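Local coordinates for protein hemin degrading factor (PDB 4MF9) that binds heme and probably both hands it on as a trafficking protein and degrades it in Pseudomonas aeruginosa, at residues A81-N85 with G267-Q273; N104-G108 with L119-G123; L194-I199 with Q230-L234; L204-A209 with L234-W239. One frame throughout, in Å; residues are numbered along the deposited sequence.

Interaction 1 of 4, residues A81-N85 with G267-Q273; sequences ALTRN and GNAHCIQ
Gln273 reaches from strand 271-277 to Thr83 and Ala81 on strand 78-84, and its side chain can be followed atom by atom. CB packs against Thr83, 3.6 Å from Thr83 CB. CG lies anti to the backbone N (chi1 -178°) and the chain runs on extended, which carries the amide across strand 78-84, the two side chains crossing obliquely. CG and CD pass Thr83 OG1, with CD 3.5 Å from it. At the tip OE1 accepts a short bond from Thr83 OG1 (2.6 Å), the hydroxyl standing above the plane of the amide carbonyl, while NE2 donates to Ala81 O at 3.1 Å. His153 and His90 extend the network from Thr83 OG1 and Gln273 NE2. The two strands belong to different nine-stranded antiparallel beta-sheets, which the contact joins near the centre of the molecule, one segment coming from each of the two HemS/ChuX repeats. Farther along, side chains bond to backbone in both directions. Asn268 ND2 gives Arg84 O a nearly straight bond of 3.1 Å (174°), and Asn85 ND2 donates to Gly267 O at 2.9 Å, with Ile333 O as a further acceptor. Asn268 OD1 meanwhile accepts from His270 N, an Asx turn between strands 262-268 and 271-277.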
loop_
_atom_site.group_PDB
_atom_site.type_symbol
_atom_site.label_atom_id
_atom_site.label_comp_id
_atom_site.label_asym_id
_atom_site.label_seq_id
_atom_site.Cartn_x
_atom_site.Cartn_y
_atom_site.Cartn_z
ATOM N N ALA A 81 10.936 -1.033 -1.521
ATOM C CA ALA A 81 9.631 -0.737 -2.097
ATOM C C ALA A 81 8.826 0.025 -1.065
ATOM O O ALA A 81 8.815 -0.346 0.121
ATOM C CB ALA A 81 8.911 -2.031 -2.500
ATOM N N LEU A 82 8.157 1.088 -1.499
ATOM C CA LEU A 82 7.376 1.920 -0.583
ATOM C C LEU A 82 5.954 2.046 -1.085
ATOM O O LEU A 82 5.710 2.599 -2.159
ATOM C CB LEU A 82 7.989 3.318 -0.436
ATOM C CG LEU A 82 7.654 4.212 0.775
ATOM C CD1 LEU A 82 8.660 5.377 0.827
ATOM C CD2 LEU A 82 6.241 4.769 0.752
ATOM N N THR A 83 5.008 1.541 -0.298
ATOM C CA THR A 83 3.595 1.658 -0.636
ATOM C C THR A 83 2.860 2.159 0.590
ATOM O O THR A 83 3.105 1.672 1.683
ATOM C CB THR A 83 3.031 0.298 -1.016
ATOM O OG1 THR A 83 3.750 -0.193 -2.150
ATOM C CG2 THR A 83 1.554 0.397 -1.329
ATOM N N ARG A 84 1.974 3.133 0.419
ATOM C CA ARG A 84 1.272 3.701 1.559
ATOM C C ARG A 84 -0.139 4.112 1.202
ATOM O O ARG A 84 -0.527 4.157 0.035
ATOM C CB ARG A 84 2.023 4.937 2.095
ATOM C CG ARG A 84 1.957 6.128 1.136
ATOM C CD ARG A 84 2.476 7.406 1.753
ATOM N NE ARG A 84 1.679 7.819 2.903
ATOM C CZ ARG A 84 2.095 8.687 3.819
ATOM N NH1 ARG A 84 3.303 9.241 3.720
ATOM N NH2 ARG A 84 1.306 9.002 4.836
ATOM N N ASN A 85 -0.911 4.409 2.233
ATOM C CA ASN A 85 -2.146 5.144 2.074
ATOM C C ASN A 85 -2.012 6.347 2.997
ATOM O O ASN A 85 -0.907 6.666 3.426
ATOM C CB ASN A 85 -3.349 4.263 2.424
ATOM C CG ASN A 85 -3.162 3.523 3.740
ATOM O OD1 ASN A 85 -3.056 4.142 4.791
ATOM N ND2 ASN A 85 -3.121 2.194 3.683
ATOM N N GLY A 267 -2.070 -1.031 1.499
ATOM C CA GLY A 267 -2.222 -0.556 0.147
ATOM C C GLY A 267 -3.128 0.636 -0.038
ATOM O O GLY A 267 -3.579 1.271 0.919
ATOM N N ASN A 268 -3.377 0.923 -1.308
ATOM C CA ASN A 268 -4.269 1.976 -1.738
ATOM C C ASN A 268 -5.084 1.368 -2.875
ATOM O O ASN A 268 -5.020 0.161 -3.092
ATOM C CB ASN A 268 -3.458 3.197 -2.194
ATOM C CG ASN A 268 -2.379 2.842 -3.210
ATOM O OD1 ASN A 268 -2.682 2.354 -4.302
ATOM N ND2 ASN A 268 -1.121 3.097 -2.864
ATOM N N ALA A 269 -5.824 2.179 -3.620
ATOM C CA ALA A 269 -6.674 1.644 -4.682
ATOM C C ALA A 269 -5.900 0.906 -5.786
ATOM O O ALA A 269 -6.479 0.096 -6.521
ATOM C CB ALA A 269 -7.507 2.761 -5.284
ATOM N N HIS A 270 -4.601 1.165 -5.900
ATOM C CA HIS A 270 -3.848 0.696 -7.063
ATOM C C HIS A 270 -2.712 -0.282 -6.772
ATOM O O HIS A 270 -2.104 -0.834 -7.693
ATOM C CB HIS A 270 -3.286 1.904 -7.822
ATOM C CG HIS A 270 -4.294 2.983 -8.050
ATOM N ND1 HIS A 270 -5.276 2.885 -9.009
ATOM C CD2 HIS A 270 -4.490 4.166 -7.424
ATOM C CE1 HIS A 270 -6.032 3.971 -8.972
ATOM N NE2 HIS A 270 -5.576 4.762 -8.017
ATOM N N CYS A 271 -2.398 -0.478 -5.500
ATOM C CA CYS A 271 -1.237 -1.271 -5.147
ATOM C C CYS A 271 -1.397 -1.793 -3.741
ATOM O O CYS A 271 -1.817 -1.061 -2.842
ATOM C CB CYS A 271 0.041 -0.422 -5.268
ATOM S SG CYS A 271 1.589 -1.326 -5.032
ATOM N N ILE A 272 -1.092 -3.070 -3.553
ATOM C CA ILE A 272 -1.056 -3.642 -2.213
ATOM C C ILE A 272 0.311 -4.266 -1.994
ATOM O O ILE A 272 0.804 -5.001 -2.850
ATOM C CB ILE A 272 -2.171 -4.685 -1.998
ATOM C CG1 ILE A 272 -3.546 -4.031 -2.179
ATOM C CG2 ILE A 272 -2.013 -5.340 -0.631
ATOM C CD1 ILE A 272 -4.700 -5.021 -2.392
ATOM N N GLN A 273 0.914 -3.951 -0.850
ATOM C CA GLN A 273 2.238 -4.442 -0.487
ATOM C C GLN A 273 2.128 -5.264 0.802
ATOM O O GLN A 273 1.409 -4.891 1.724
ATOM C CB GLN A 273 3.191 -3.261 -0.279
ATOM C CG GLN A 273 4.625 -3.637 0.051
ATOM C CD GLN A 273 5.600 -2.466 -0.157
ATOM O OE1 GLN A 273 5.597 -1.808 -1.207
ATOM N NE2 GLN A 273 6.428 -2.207 0.841
#

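Interaction 2 of 4, residues N104-G108 with L119-G123; sequences NGQMG and LFLGG
Gly108 and Leu119 face each other as an antiparallel hydrogen-bonded pair, and with Leu121 they account for much of the buried surface. Gly108 N donates to Leu119 O at 2.9 Å, and Leu119 N returns a bond to Gly108 O at 2.8 Å. Leu119 CB packs close to the same carbonyl, 3.5 Å from Gly108 O. Leu121, just past the strand, turns its side chain toward the other segment, and CD1 lies 3.6 Å from Gly105 O. Its backbone N binds Gln106 O at 3.0 Å, coming from above the carbonyl plane, and the same oxygen accepts a hydrogen bond from a water that in turn accepts from Gly122 N. This water carries the pairing one step into the 3-10 turn 121-123. Leu70 of helix 66-72 packs on both Leu119 and Leu121.

Met107 and Phe120, a non-hydrogen-bonded pair, occupy the other face. Their side chains run side by side in the same direction. The methionine chain, bent at chi2 (88°) and chi3, brings SD to 4.4 Å from the Phe120 ring centroid in an oblique Met-aromatic contact, with CE 3.4 Å from Phe120 CD1. Phe120 also touches the bound heme, so in this beta hairpin of strands 107-110 and 117-120 Met107 flanks one of the side chains lining the heme pocket.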
loop_
_atom_site.group_PDB
_atom_site.type_symbol
_atom_site.label_atom_id
_atom_site.label_comp_id
_atom_site.label_asym_id
_atom_site.label_seq_id
_atom_site.Cartn_x
_atom_site.Cartn_y
_atom_site.Cartn_z
ATOM N N ASN A 104 -3.531 -8.930 -20.525
ATOM C CA ASN A 104 -4.176 -7.704 -20.838
ATOM C C ASN A 104 -3.430 -6.497 -20.269
ATOM O O ASN A 104 -3.831 -5.407 -20.458
ATOM C CB ASN A 104 -5.628 -7.746 -20.422
ATOM C CG ASN A 104 -5.820 -7.627 -18.935
ATOM O OD1 ASN A 104 -4.924 -7.853 -18.192
ATOM N ND2 ASN A 104 -7.026 -7.301 -18.526
ATOM N N GLY A 105 -2.357 -6.756 -19.536
ATOM C CA GLY A 105 -1.508 -5.732 -18.943
ATOM C C GLY A 105 -2.175 -4.891 -17.868
ATOM O O GLY A 105 -1.766 -3.750 -17.614
ATOM N N GLN A 106 -3.207 -5.426 -17.264
ATOM C CA GLN A 106 -3.895 -4.694 -16.232
ATOM C C GLN A 106 -3.582 -5.186 -14.801
ATOM O O GLN A 106 -3.968 -4.563 -13.869
ATOM C CB GLN A 106 -5.405 -4.738 -16.432
ATOM C CG GLN A 106 -5.941 -4.151 -17.715
ATOM C CD GLN A 106 -5.452 -2.768 -17.996
ATOM O OE1 GLN A 106 -4.620 -2.551 -18.857
ATOM N NE2 GLN A 106 -5.971 -1.840 -17.294
ATOM N N MET A 107 -2.923 -6.318 -14.683
ATOM C CA MET A 107 -2.570 -6.881 -13.399
ATOM C C MET A 107 -1.117 -7.285 -13.313
ATOM O O MET A 107 -0.639 -7.998 -14.147
ATOM C CB MET A 107 -3.453 -8.071 -13.010
ATOM C CG MET A 107 -3.251 -8.538 -11.585
ATOM S SD MET A 107 -4.252 -7.730 -10.323
ATOM C CE MET A 107 -5.484 -6.922 -11.306
ATOM N N GLY A 108 -0.466 -6.852 -12.255
ATOM C CA GLY A 108 0.911 -7.229 -12.011
ATOM C C GLY A 108 1.053 -7.951 -10.688
ATOM O O GLY A 108 0.332 -7.665 -9.723
ATOM N N LEU A 119 -0.435 -5.589 -7.945
ATOM C CA LEU A 119 -0.456 -4.323 -8.675
ATOM C C LEU A 119 -1.680 -4.238 -9.570
ATOM O O LEU A 119 -1.911 -5.116 -10.408
ATOM C CB LEU A 119 0.828 -4.172 -9.511
ATOM C CG LEU A 119 2.126 -4.523 -8.768
ATOM C CD1 LEU A 119 3.341 -4.542 -9.708
ATOM C CD2 LEU A 119 2.365 -3.568 -7.600
ATOM N N PHE A 120 -2.475 -3.191 -9.377
ATOM C CA PHE A 120 -3.674 -2.972 -10.188
ATOM C C PHE A 120 -3.414 -1.816 -11.143
ATOM O O PHE A 120 -3.678 -0.648 -10.832
ATOM C CB PHE A 120 -4.876 -2.719 -9.282
ATOM C CG PHE A 120 -5.040 -3.768 -8.239
ATOM C CD1 PHE A 120 -5.616 -4.989 -8.553
ATOM C CD2 PHE A 120 -4.580 -3.554 -6.949
ATOM C CE1 PHE A 120 -5.747 -5.966 -7.597
ATOM C CE2 PHE A 120 -4.703 -4.526 -5.993
ATOM C CZ PHE A 120 -5.287 -5.729 -6.309
ATOM N N LEU A 121 -2.890 -2.183 -12.308
ATOM C CA LEU A 121 -2.190 -1.271 -13.214
ATOM C C LEU A 121 -3.084 -0.300 -13.964
ATOM O O LEU A 121 -2.600 0.662 -14.568
ATOM C CB LEU A 121 -1.386 -2.086 -14.224
ATOM C CG LEU A 121 -0.366 -3.032 -13.604
ATOM C CD1 LEU A 121 0.360 -3.802 -14.693
ATOM C CD2 LEU A 121 0.628 -2.254 -12.737
ATOM N N GLY A 122 -4.374 -0.539 -13.923
ATOM C CA GLY A 122 -5.314 0.241 -14.655
ATOM C C GLY A 122 -5.370 1.684 -14.324
ATOM O O GLY A 122 -5.597 2.474 -15.165
ATOM N N GLY A 123 -5.215 2.014 -13.058
ATOM C CA GLY A 123 -5.191 3.405 -12.630
ATOM C C GLY A 123 -3.793 4.022 -12.611
ATOM O O GLY A 123 -3.619 5.202 -12.289
HETATM O O HOH W 1 -6.146 -2.659 -12.900
#

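Interaction 3 of 4, residues L194-I199 with Q230-L234; sequences LVDAQI and QALRL
A short 3-10 turn, residues 196-198, lies beside helix 228-235, with the backbones closest at Asp196 and Gln230, whose CA atoms are 6.8 Å apart. Asp196 carries the polar part. Arg233 grips its carboxylate side-on in a bidentate salt bridge: NH2 bonds to OD1 and NE to OD2, each at 2.8 Å and each on a syn lone pair. Carboxylate and guanidinium are nearly coplanar, their planes 18° apart, as suits two matched bonds. OD1 has a second donor on its anti side, Gln230 NE2 at 2.9 Å, and that amide nitrogen also reaches Leu194 O at 2.9 Å. One NH2 group therefore ties a side chain and a backbone carbonyl of the loop to the helix. Gln230 gets there with CG anti to its own backbone N (chi1 -176°) and an extended chain. The amide oxygen, OE1, accepts from Gln227 N, and a water that accepts from Leu194 N lies 2.7 Å from Gln230 OE1.

The segment 194-199 belongs to the long loop leading from helix 166-173 to helix 201-210, and the contact fastens it to helix 228-235. Apolar packing continues from there: Ile199 CB meets Leu234 CD1 at 3.6 Å, the two side chains crossing at about a right angle. Ile199 CG1 rests against the Gln230 amide carbon, CD, at 3.8 Å, and Leu234 CD2 approaches Asp196 CB.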
loop_
_atom_site.group_PDB
_atom_site.type_symbol
_atom_site.label_atom_id
_atom_site.label_comp_id
_atom_site.label_asym_id
_atom_site.label_seq_id
_atom_site.Cartn_x
_atom_site.Cartn_y
_atom_site.Cartn_z
ATOM N N LEU A 194 -25.510 2.505 -0.001
ATOM C CA LEU A 194 -26.786 2.160 0.519
ATOM C C LEU A 194 -26.739 2.333 2.011
ATOM O O LEU A 194 -25.714 2.245 2.583
ATOM C CB LEU A 194 -27.092 0.732 0.157
ATOM C CG LEU A 194 -26.974 0.476 -1.320
ATOM C CD1 LEU A 194 -27.609 -0.845 -1.602
ATOM C CD2 LEU A 194 -27.696 1.536 -2.116
ATOM N N VAL A 195 -27.859 2.610 2.634
ATOM C CA VAL A 195 -27.973 2.530 4.063
ATOM C C VAL A 195 -28.009 1.062 4.490
ATOM O O VAL A 195 -28.296 0.230 3.699
ATOM C CB VAL A 195 -29.147 3.307 4.588
ATOM C CG1 VAL A 195 -28.903 4.802 4.456
ATOM C CG2 VAL A 195 -30.405 2.892 3.883
ATOM N N ASP A 196 -27.741 0.779 5.742
ATOM C CA ASP A 196 -27.580 -0.588 6.174
ATOM C C ASP A 196 -28.881 -1.322 5.911
ATOM O O ASP A 196 -28.873 -2.406 5.479
ATOM C CB ASP A 196 -27.154 -0.642 7.625
ATOM C CG ASP A 196 -25.678 -0.284 7.847
ATOM O OD1 ASP A 196 -24.948 0.126 6.937
ATOM O OD2 ASP A 196 -25.261 -0.448 8.973
ATOM N N ALA A 197 -29.996 -0.664 6.132
ATOM C CA ALA A 197 -31.331 -1.251 5.997
ATOM C C ALA A 197 -31.690 -1.625 4.560
ATOM O O ALA A 197 -32.690 -2.308 4.325
ATOM C CB ALA A 197 -32.374 -0.314 6.577
ATOM N N GLN A 198 -30.885 -1.172 3.601
ATOM C CA GLN A 198 -31.124 -1.494 2.192
ATOM C C GLN A 198 -30.331 -2.709 1.725
ATOM O O GLN A 198 -30.563 -3.220 0.630
ATOM C CB GLN A 198 -30.800 -0.297 1.295
ATOM C CG GLN A 198 -31.897 0.754 1.241
ATOM C CD GLN A 198 -31.497 1.972 0.426
ATOM O OE1 GLN A 198 -30.384 2.494 0.565
ATOM N NE2 GLN A 198 -32.404 2.432 -0.431
ATOM N N ILE A 199 -29.394 -3.160 2.532
ATOM C CA ILE A 199 -28.647 -4.341 2.232
ATOM C C ILE A 199 -29.431 -5.607 2.570
ATOM O O ILE A 199 -30.031 -5.673 3.588
ATOM C CB ILE A 199 -27.309 -4.356 2.996
ATOM C CG1 ILE A 199 -26.573 -3.051 2.825
ATOM C CG2 ILE A 199 -26.458 -5.528 2.561
ATOM C CD1 ILE A 199 -26.427 -2.620 1.408
ATOM N N GLN A 230 -19.572 -1.778 6.297
ATOM C CA GLN A 230 -20.984 -2.067 6.336
ATOM C C GLN A 230 -21.255 -3.563 6.397
ATOM O O GLN A 230 -22.054 -3.966 7.165
ATOM C CB GLN A 230 -21.640 -1.490 5.104
ATOM C CG GLN A 230 -23.120 -1.594 4.984
ATOM C CD GLN A 230 -23.640 -0.778 3.830
ATOM O OE1 GLN A 230 -23.160 -0.884 2.738
ATOM N NE2 GLN A 230 -24.622 0.015 4.094
ATOM N N ALA A 231 -20.563 -4.349 5.593
ATOM C CA ALA A 231 -20.752 -5.798 5.638
ATOM C C ALA A 231 -20.278 -6.393 6.966
ATOM O O ALA A 231 -20.886 -7.326 7.473
ATOM C CB ALA A 231 -20.037 -6.455 4.486
ATOM N N LEU A 232 -19.174 -5.878 7.505
ATOM C CA LEU A 232 -18.657 -6.351 8.791
ATOM C C LEU A 232 -19.699 -6.127 9.880
ATOM O O LEU A 232 -19.971 -7.009 10.699
ATOM C CB LEU A 232 -17.356 -5.629 9.154
ATOM C CG LEU A 232 -16.213 -5.756 8.157
ATOM C CD1 LEU A 232 -14.936 -5.100 8.678
ATOM C CD2 LEU A 232 -15.977 -7.210 7.808
ATOM N N ARG A 233 -20.307 -4.968 9.846
ATOM C CA ARG A 233 -21.344 -4.537 10.740
ATOM C C ARG A 233 -22.570 -5.451 10.654
ATOM O O ARG A 233 -23.229 -5.684 11.611
ATOM C CB ARG A 233 -21.834 -3.200 10.263
ATOM C CG ARG A 233 -22.328 -2.281 11.310
ATOM C CD ARG A 233 -21.999 -0.843 11.046
ATOM N NE ARG A 233 -22.603 -0.273 9.867
ATOM C CZ ARG A 233 -21.921 0.413 8.970
ATOM N NH1 ARG A 233 -20.637 0.567 9.112
ATOM N NH2 ARG A 233 -22.510 0.919 7.932
ATOM N N LEU A 234 -22.885 -5.901 9.450
ATOM C CA LEU A 234 -24.105 -6.678 9.221
ATOM C C LEU A 234 -23.852 -8.180 9.283
ATOM O O LEU A 234 -24.795 -8.981 9.267
ATOM C CB LEU A 234 -24.709 -6.319 7.862
ATOM C CG LEU A 234 -25.082 -4.864 7.586
ATOM C CD1 LEU A 234 -25.608 -4.714 6.172
ATOM C CD2 LEU A 234 -26.106 -4.357 8.579
HETATM O O HOH W 2 -23.393 0.600 0.474
#

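Interaction 4 of 4, residues L204-A209 with L234-W239; sequences LREGWA and LAGGEW
Trp208 and Trp239 dominate the aromatic part of this contact, sliding past each other in opposite directions. Their five-membered rings form an oblique pair, 4.1 Å apart between centroids with planes at 34°, and Trp208 CD1 comes within 3.4 Å of Trp239 CD2. Two CH-pi contacts bear on the Trp208 ring: Ala235 CB sits over its six-membered part, 3.9 Å from the centroid, and Trp239 CB over its five-membered part. The Trp208 side chain, with CG anti to the backbone N (chi1 -168°), is directed at the end of helix 228-235, and its NE1 is satisfied by Arg312 O.

Two further apolar contacts join in. Ala209 CB touches Trp239 CZ2 at 3.9 Å, and Leu204 CD1 meets Leu234 CB at 4.2 Å.

The polar contacts lie near Arg205. Its NE donates to Ala235 O at 2.7 Å, the bond reaching the carbonyl from above its plane and engaging a carbonyl at the helix terminus. A salt bridge to Glu238 is modelled too close to be relied on. A water links Trp239 NE1, at 2.8 Å, to Arg205 O, joining the second indole to the backbone of helix 201-210.

Beyond the helix Gly236 takes positive phi, and the chain turns into strand 240-243. Helix 201-210 thus packs through one face of Trp208 against Ala235 at the end of helix 228-235 and Trp239 beyond it, close to the heme-binding Lys313.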
loop_
_atom_site.group_PDB
_atom_site.type_symbol
_atom_site.label_atom_id
_atom_site.label_comp_id
_atom_site.label_asym_id
_atom_site.label_seq_id
_atom_site.Cartn_x
_atom_site.Cartn_y
_atom_site.Cartn_z
ATOM N N LEU A 204 -26.210 -11.809 2.273
ATOM C CA LEU A 204 -24.816 -11.538 2.520
ATOM C C LEU A 204 -24.225 -12.534 3.494
ATOM O O LEU A 204 -23.249 -13.123 3.188
ATOM C CB LEU A 204 -24.751 -10.169 3.159
ATOM C CG LEU A 204 -23.489 -9.360 3.287
ATOM C CD1 LEU A 204 -23.505 -8.544 4.533
ATOM C CD2 LEU A 204 -22.229 -10.101 3.081
ATOM N N ARG A 205 -24.906 -12.774 4.577
ATOM C CA ARG A 205 -24.506 -13.780 5.552
ATOM C C ARG A 205 -24.479 -15.180 4.969
ATOM O O ARG A 205 -23.586 -15.945 5.228
ATOM C CB ARG A 205 -25.436 -13.765 6.748
ATOM C CG ARG A 205 -25.314 -12.641 7.724
ATOM C CD ARG A 205 -26.283 -12.825 8.898
ATOM N NE ARG A 205 -25.481 -13.123 10.069
ATOM C CZ ARG A 205 -25.470 -14.233 10.776
ATOM N NH1 ARG A 205 -26.296 -15.241 10.531
ATOM N NH2 ARG A 205 -24.636 -14.316 11.772
ATOM N N GLU A 206 -25.475 -15.481 4.152
ATOM C CA GLU A 206 -25.472 -16.778 3.517
ATOM C C GLU A 206 -24.269 -16.991 2.628
ATOM O O GLU A 206 -23.558 -17.949 2.780
ATOM C CB GLU A 206 -26.772 -16.987 2.739
ATOM C CG GLU A 206 -26.852 -18.363 2.141
ATOM C CD GLU A 206 -28.228 -18.724 1.548
ATOM O OE1 GLU A 206 -29.212 -17.982 1.702
ATOM O OE2 GLU A 206 -28.244 -19.762 0.936
ATOM N N GLY A 207 -23.990 -16.004 1.791
ATOM C CA GLY A 207 -22.806 -16.015 0.953
ATOM C C GLY A 207 -21.513 -16.021 1.753
ATOM O O GLY A 207 -20.537 -16.674 1.358
ATOM N N TRP A 208 -21.501 -15.296 2.872
ATOM C CA TRP A 208 -20.327 -15.239 3.752
ATOM C C TRP A 208 -19.977 -16.630 4.267
ATOM O O TRP A 208 -18.829 -17.067 4.172
ATOM C CB TRP A 208 -20.584 -14.300 4.940
ATOM C CG TRP A 208 -19.337 -13.957 5.752
ATOM C CD1 TRP A 208 -18.481 -14.831 6.371
ATOM C CD2 TRP A 208 -18.844 -12.643 6.042
ATOM N NE1 TRP A 208 -17.480 -14.138 7.015
ATOM C CE2 TRP A 208 -17.679 -12.792 6.824
ATOM C CE3 TRP A 208 -19.272 -11.353 5.712
ATOM C CZ2 TRP A 208 -16.945 -11.697 7.290
ATOM C CZ3 TRP A 208 -18.544 -10.269 6.174
ATOM C CH2 TRP A 208 -17.392 -10.446 6.954
ATOM N N ALA A 209 -20.966 -17.320 4.788
ATOM C CA ALA A 209 -20.833 -18.668 5.292
ATOM C C ALA A 209 -20.343 -19.632 4.173
ATOM O O ALA A 209 -19.671 -20.568 4.437
ATOM C CB ALA A 209 -22.165 -19.116 5.852
ATOM N N LEU A 234 -22.885 -5.901 9.450
ATOM C CA LEU A 234 -24.105 -6.678 9.221
ATOM C C LEU A 234 -23.852 -8.180 9.283
ATOM O O LEU A 234 -24.795 -8.981 9.267
ATOM C CB LEU A 234 -24.709 -6.319 7.862
ATOM C CG LEU A 234 -25.082 -4.864 7.586
ATOM C CD1 LEU A 234 -25.608 -4.714 6.172
ATOM C CD2 LEU A 234 -26.106 -4.357 8.579
ATOM N N ALA A 235 -22.579 -8.568 9.338
ATOM C CA ALA A 235 -22.230 -9.990 9.313
ATOM C C ALA A 235 -22.675 -10.733 10.573
ATOM O O ALA A 235 -23.135 -11.879 10.501
ATOM C CB ALA A 235 -20.743 -10.163 9.089
ATOM N N GLY A 236 -22.524 -10.087 11.722
ATOM C CA GLY A 236 -22.818 -10.728 12.997
ATOM C C GLY A 236 -21.521 -11.111 13.686
ATOM O O GLY A 236 -20.518 -11.381 13.017
ATOM N N GLY A 237 -21.553 -11.156 15.018
ATOM C CA GLY A 237 -20.365 -11.363 15.831
ATOM C C GLY A 237 -19.543 -12.604 15.554
ATOM O O GLY A 237 -18.336 -12.607 15.788
ATOM N N GLU A 238 -20.159 -13.661 15.037
ATOM C CA GLU A 238 -19.371 -14.851 14.726
ATOM C C GLU A 238 -18.432 -14.618 13.532
ATOM O O GLU A 238 -17.426 -15.316 13.379
ATOM C CB GLU A 238 -20.268 -16.074 14.501
ATOM C CG GLU A 238 -21.072 -16.085 13.214
ATOM C CD GLU A 238 -22.362 -15.296 13.302
ATOM O OE1 GLU A 238 -22.419 -14.309 14.060
ATOM O OE2 GLU A 238 -23.326 -15.662 12.596
ATOM N N TRP A 239 -18.758 -13.636 12.695
ATOM C CA TRP A 239 -17.957 -13.376 11.488
ATOM C C TRP A 239 -17.080 -12.127 11.635
ATOM O O TRP A 239 -16.014 -12.021 11.013
ATOM C CB TRP A 239 -18.854 -13.215 10.249
ATOM C CG TRP A 239 -19.678 -14.432 9.874
ATOM C CD1 TRP A 239 -21.044 -14.496 9.766
ATOM C CD2 TRP A 239 -19.192 -15.753 9.572
ATOM N NE1 TRP A 239 -21.437 -15.775 9.412
ATOM C CE2 TRP A 239 -20.322 -16.564 9.289
ATOM C CE3 TRP A 239 -17.915 -16.329 9.510
ATOM C CZ2 TRP A 239 -20.209 -17.920 8.946
ATOM C CZ3 TRP A 239 -17.806 -17.683 9.175
ATOM C CH2 TRP A 239 -18.953 -18.461 8.891
HETATM O O HOH W 3 -23.681 -16.856 8.173
#

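Interactions 1 and 2 meet on one antiparallel beta-sheet, where strands 271-277 and 117-120 are neighbours: His270 O probably bonds to Phe120 N, and Cys271 SG packs on Leu119 CD2. Interaction 1 is central, with none of its touching residues exposed, and relies on side-chain amides and a hydroxyl; interaction 2, about 13 Å away between centres, is backbone pairing inside a hairpin. Interactions 3 and 4 lie farther out, share Leu234 and use helix 228-235, with Leu232 of one touching Trp208 of the other. Like interaction 2, both include exposed residues. Interaction 3 is mainly charge and amide bonding, interaction 4 mainly aromatic. Nearest atoms of these two pairs remain at least about 15 Å apart.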